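Local coordinates for FAD-binding PCMH-type domain-containing protein (Gibberella zeae, PDB 6YJO) that probably acts as a secreted fungal flavoenzyme that oxidises oligosaccharides, using an FAD cofactor tethered covalently to the chain at two points, at residues W250-Q263 against A354-F368. Sequence-based numbering, arbitrary orientation.
Sequences WNENEAVEGLLAMQ and ALTRNQVKSFARTLF
Gln263 meets the backbone of Leu355 with both ends of its amide. Its OE1 takes the hydrogen of Leu355 N on a lone pair, 2.6 Å away, while its NE2 gives a nearly straight bond (176°) to Leu355 O at 2.8 Å. A buried glutamine suits this place because one primary amide answers a peptide N-H and C=O together. Helix 357-368 starts with a capping box: Thr356 OG1 accepts from Gln359 N, Gln359 OE1 from Thr356 N.

Nearer solvent, Glu257 and Arg357 form a salt bridge. Glu257 OE1 lies 2.7 Å from Arg357 NH2, in the guanidinium plane, with a weak second bond from NH1; carboxylate and guanidinium are nearly coplanar. The bend of Arg357 at chi3 (-70°) lets its guanidinium lie over Leu260, whose CD1 covers one face. Toward the start of helix 252-263 a water donates to both Glu252 OE2 and Lys361 O, bridging side chain to backbone.

The middle is apolar: Val360 sends CG1 to Leu259 CB (3.8 Å) and CG2 to Leu260 CD2, and the small Ala364 accommodates Val256 CG1 at 3.9 Å. Phe368 closes the Glu252 end, its ring face on the backbone of Asn251 and Glu252, with Glu252 N 3.5 Å above its centre.

The inclined helix axes, 137° between N-to-C directions, approach to 9.0 Å. Away from the FAD site, both helices pack on one face of the seven-stranded antiparallel sheet, consistent with the family's substrate domain: Met262 rests on strands 273-280 and 380-386, Leu355 on 417-423, while Phe363 and Leu367 also touch helix 431-446.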
# COMPACT_ATOMS: atom_id res chain seq x y z
N TRP A 250 14.85 -13.90 -20.02
CA TRP A 250 16.13 -13.22 -20.11
C TRP A 250 17.27 -14.06 -19.55
O TRP A 250 17.08 -14.89 -18.66
CB TRP A 250 16.09 -11.91 -19.32
CG TRP A 250 15.32 -10.79 -19.96
CD1 TRP A 250 15.01 -10.65 -21.28
CD2 TRP A 250 14.78 -9.65 -19.29
NE1 TRP A 250 14.30 -9.48 -21.46
CE2 TRP A 250 14.15 -8.86 -20.26
CE3 TRP A 250 14.78 -9.23 -17.95
CZ2 TRP A 250 13.51 -7.66 -19.94
CZ3 TRP A 250 14.14 -8.05 -17.64
CH2 TRP A 250 13.52 -7.27 -18.63
N ASN A 251 18.46 -13.84 -20.10
CA ASN A 251 19.71 -14.15 -19.43
C ASN A 251 20.27 -12.87 -18.81
O ASN A 251 19.77 -11.78 -19.06
CB ASN A 251 20.70 -14.78 -20.42
CG ASN A 251 20.99 -13.88 -21.61
OD1 ASN A 251 21.30 -12.71 -21.46
ND2 ASN A 251 20.88 -14.44 -22.81
N GLU A 252 21.31 -13.03 -17.99
CA GLU A 252 21.86 -11.89 -17.25
C GLU A 252 22.02 -10.66 -18.14
O GLU A 252 21.57 -9.57 -17.78
CB GLU A 252 23.21 -12.26 -16.63
CG GLU A 252 23.87 -11.09 -15.93
CD GLU A 252 25.03 -11.50 -15.04
OE1 GLU A 252 25.12 -12.69 -14.69
OE2 GLU A 252 25.85 -10.63 -14.69
N ASN A 253 22.65 -10.83 -19.30
CA ASN A 253 22.96 -9.67 -20.14
C ASN A 253 21.76 -9.19 -20.94
O ASN A 253 21.71 -8.00 -21.29
CB ASN A 253 24.12 -9.99 -21.08
CG ASN A 253 24.39 -8.88 -22.06
OD1 ASN A 253 24.92 -7.83 -21.69
ND2 ASN A 253 24.00 -9.09 -23.31
N GLU A 254 20.80 -10.06 -21.24
CA GLU A 254 19.53 -9.60 -21.80
C GLU A 254 18.68 -8.88 -20.77
O GLU A 254 17.74 -8.19 -21.15
CB GLU A 254 18.73 -10.77 -22.38
CG GLU A 254 19.16 -11.19 -23.77
CD GLU A 254 18.32 -12.32 -24.32
OE1 GLU A 254 17.65 -13.01 -23.52
OE2 GLU A 254 18.32 -12.51 -25.56
N ALA A 255 18.99 -9.04 -19.48
CA ALA A 255 18.28 -8.33 -18.43
C ALA A 255 18.89 -6.97 -18.12
O ALA A 255 18.15 -6.04 -17.77
CB ALA A 255 18.25 -9.17 -17.15
N VAL A 256 20.21 -6.80 -18.26
CA VAL A 256 20.78 -5.46 -18.11
C VAL A 256 20.27 -4.56 -19.22
O VAL A 256 20.01 -3.37 -19.00
CB VAL A 256 22.32 -5.49 -18.06
CG1 VAL A 256 22.85 -6.70 -17.29
CG2 VAL A 256 22.95 -5.42 -19.46
N GLU A 257 20.09 -5.11 -20.42
CA GLU A 257 19.55 -4.33 -21.54
C GLU A 257 18.05 -4.12 -21.37
O GLU A 257 17.57 -2.98 -21.45
CB GLU A 257 19.85 -5.04 -22.86
CG GLU A 257 20.86 -4.32 -23.74
CD GLU A 257 22.17 -4.05 -23.04
OE1 GLU A 257 22.50 -2.86 -22.84
OE2 GLU A 257 22.87 -5.02 -22.68
N GLY A 258 17.30 -5.19 -21.14
CA GLY A 258 15.86 -5.08 -21.07
C GLY A 258 15.39 -4.11 -20.00
O GLY A 258 14.44 -3.35 -20.21
N LEU A 259 16.04 -4.14 -18.84
CA LEU A 259 15.65 -3.23 -17.76
C LEU A 259 16.05 -1.80 -18.08
O LEU A 259 15.31 -0.86 -17.75
CB LEU A 259 16.28 -3.69 -16.44
CG LEU A 259 15.65 -4.97 -15.88
CD1 LEU A 259 16.54 -5.62 -14.83
CD2 LEU A 259 14.27 -4.68 -15.30
N LEU A 260 17.20 -1.60 -18.72
CA LEU A 260 17.58 -0.26 -19.16
C LEU A 260 16.61 0.26 -20.21
O LEU A 260 16.30 1.46 -20.23
CB LEU A 260 19.01 -0.27 -19.69
CG LEU A 260 20.09 -0.33 -18.61
CD1 LEU A 260 21.43 -0.78 -19.19
CD2 LEU A 260 20.24 1.04 -17.93
N ALA A 261 16.12 -0.62 -21.09
CA ALA A 261 15.15 -0.19 -22.09
C ALA A 261 13.82 0.19 -21.46
O ALA A 261 13.11 1.05 -21.98
CB ALA A 261 14.95 -1.29 -23.13
N MET A 262 13.47 -0.44 -20.33
CA MET A 262 12.20 -0.13 -19.67
C MET A 262 12.26 1.22 -18.96
O MET A 262 11.25 1.93 -18.92
CB MET A 262 11.85 -1.23 -18.67
CG MET A 262 10.99 -2.33 -19.26
SD MET A 262 10.51 -3.55 -18.01
CE MET A 262 9.56 -2.54 -16.89
N GLN A 263 13.41 1.56 -18.38
CA GLN A 263 13.56 2.89 -17.78
C GLN A 263 13.26 3.97 -18.81
O GLN A 263 12.51 4.91 -18.53
CB GLN A 263 14.98 3.07 -17.23
CG GLN A 263 15.43 1.98 -16.27
CD GLN A 263 16.58 2.43 -15.39
OE1 GLN A 263 16.45 2.50 -14.17
NE2 GLN A 263 17.72 2.72 -16.01
N ALA A 354 15.92 6.40 -11.97
CA ALA A 354 16.58 5.67 -13.05
C ALA A 354 17.93 5.13 -12.61
O ALA A 354 18.83 5.89 -12.23
CB ALA A 354 16.76 6.61 -14.24
N LEU A 355 18.07 3.80 -12.64
CA LEU A 355 19.35 3.17 -12.35
C LEU A 355 20.36 3.43 -13.47
O LEU A 355 20.00 3.55 -14.64
CB LEU A 355 19.18 1.66 -12.16
CG LEU A 355 18.77 1.15 -10.78
CD1 LEU A 355 17.35 1.58 -10.41
CD2 LEU A 355 18.91 -0.37 -10.74
N THR A 356 21.63 3.51 -13.09
CA THR A 356 22.72 3.62 -14.05
C THR A 356 23.01 2.26 -14.67
O THR A 356 22.60 1.22 -14.15
CB THR A 356 23.99 4.15 -13.37
OG1 THR A 356 24.48 3.17 -12.44
CG2 THR A 356 23.69 5.44 -12.63
N ARG A 357 23.74 2.27 -15.79
CA ARG A 357 24.13 1.02 -16.44
C ARG A 357 24.75 0.05 -15.44
O ARG A 357 24.39 -1.13 -15.40
CB ARG A 357 25.10 1.29 -17.59
CG ARG A 357 25.71 0.01 -18.18
CD ARG A 357 26.14 0.18 -19.63
NE ARG A 357 24.99 0.32 -20.53
CZ ARG A 357 24.33 -0.70 -21.08
NH1 ARG A 357 24.69 -1.96 -20.83
NH2 ARG A 357 23.31 -0.46 -21.89
N ASN A 358 25.68 0.54 -14.62
CA ASN A 358 26.40 -0.32 -13.69
C ASN A 358 25.55 -0.76 -12.51
O ASN A 358 25.80 -1.83 -11.95
CB ASN A 358 27.66 0.40 -13.19
CG ASN A 358 28.53 0.90 -14.33
OD1 ASN A 358 28.73 2.11 -14.49
ND2 ASN A 358 29.05 -0.02 -15.13
N GLN A 359 24.54 0.03 -12.14
CA GLN A 359 23.61 -0.38 -11.09
C GLN A 359 22.72 -1.51 -11.58
O GLN A 359 22.48 -2.48 -10.84
CB GLN A 359 22.79 0.82 -10.63
CG GLN A 359 23.49 1.65 -9.58
CD GLN A 359 23.07 3.11 -9.62
OE1 GLN A 359 22.04 3.46 -10.18
NE2 GLN A 359 23.90 3.98 -9.04
N VAL A 360 22.22 -1.42 -12.82
CA VAL A 360 21.41 -2.50 -13.37
C VAL A 360 22.24 -3.76 -13.54
O VAL A 360 21.71 -4.88 -13.44
CB VAL A 360 20.77 -2.07 -14.70
CG1 VAL A 360 19.82 -3.14 -15.22
CG2 VAL A 360 20.02 -0.75 -14.54
N LYS A 361 23.55 -3.62 -13.79
CA LYS A 361 24.41 -4.80 -13.94
C LYS A 361 24.64 -5.48 -12.60
O LYS A 361 24.71 -6.72 -12.54
CB LYS A 361 25.73 -4.40 -14.60
CG LYS A 361 25.60 -4.06 -16.08
CD LYS A 361 26.79 -3.28 -16.63
CE LYS A 361 28.04 -4.15 -16.81
NZ LYS A 361 29.15 -3.40 -17.46
N SER A 362 24.76 -4.71 -11.52
CA SER A 362 24.94 -5.30 -10.19
C SER A 362 23.70 -6.06 -9.75
O SER A 362 23.80 -7.13 -9.15
CB SER A 362 25.29 -4.21 -9.18
OG SER A 362 25.36 -4.75 -7.86
N PHE A 363 22.51 -5.52 -10.05
CA PHE A 363 21.27 -6.22 -9.70
C PHE A 363 21.16 -7.53 -10.46
O PHE A 363 20.82 -8.57 -9.88
CB PHE A 363 20.07 -5.32 -9.99
CG PHE A 363 18.75 -6.03 -9.95
CD1 PHE A 363 18.31 -6.64 -8.78
CD2 PHE A 363 17.93 -6.09 -11.07
CE1 PHE A 363 17.10 -7.30 -8.73
CE2 PHE A 363 16.71 -6.74 -11.03
CZ PHE A 363 16.29 -7.35 -9.86
N ALA A 364 21.47 -7.51 -11.76
CA ALA A 364 21.28 -8.70 -12.60
C ALA A 364 22.35 -9.75 -12.33
O ALA A 364 22.10 -10.94 -12.54
CB ALA A 364 21.28 -8.29 -14.08
N ARG A 365 23.54 -9.33 -11.89
CA ARG A 365 24.57 -10.29 -11.50
C ARG A 365 24.18 -11.01 -10.22
O ARG A 365 24.36 -12.22 -10.10
CB ARG A 365 25.91 -9.57 -11.32
CG ARG A 365 27.11 -10.47 -11.02
CD ARG A 365 28.41 -9.68 -11.19
NE ARG A 365 29.61 -10.52 -11.17
CZ ARG A 365 30.81 -10.12 -11.57
NH1 ARG A 365 31.00 -8.89 -12.03
NH2 ARG A 365 31.84 -10.96 -11.50
N THR A 366 23.64 -10.26 -9.26
CA THR A 366 23.25 -10.83 -7.97
C THR A 366 22.01 -11.71 -8.10
O THR A 366 21.89 -12.71 -7.39
CB THR A 366 23.02 -9.69 -6.98
OG1 THR A 366 23.94 -8.62 -7.27
CG2 THR A 366 23.25 -10.15 -5.55
N LEU A 367 21.10 -11.36 -9.01
CA LEU A 367 19.86 -12.12 -9.18
C LEU A 367 20.11 -13.40 -9.97
O LEU A 367 19.70 -14.48 -9.54
CB LEU A 367 18.82 -11.25 -9.89
CG LEU A 367 17.38 -11.74 -9.83
CD1 LEU A 367 16.81 -11.53 -8.43
CD2 LEU A 367 16.53 -11.03 -10.88
N PHE A 368 20.77 -13.30 -11.12
CA PHE A 368 21.05 -14.49 -11.91
C PHE A 368 22.09 -15.37 -11.22
O PHE A 368 22.12 -16.59 -11.44
CB PHE A 368 21.51 -14.10 -13.31
CG PHE A 368 20.36 -13.85 -14.26
CD1 PHE A 368 19.85 -14.88 -15.03
CD2 PHE A 368 19.78 -12.60 -14.34
CE1 PHE A 368 18.79 -14.66 -15.89
CE2 PHE A 368 18.72 -12.37 -15.20
CZ PHE A 368 18.23 -13.40 -15.97
O HOH W 1 25.37 -7.72 -15.11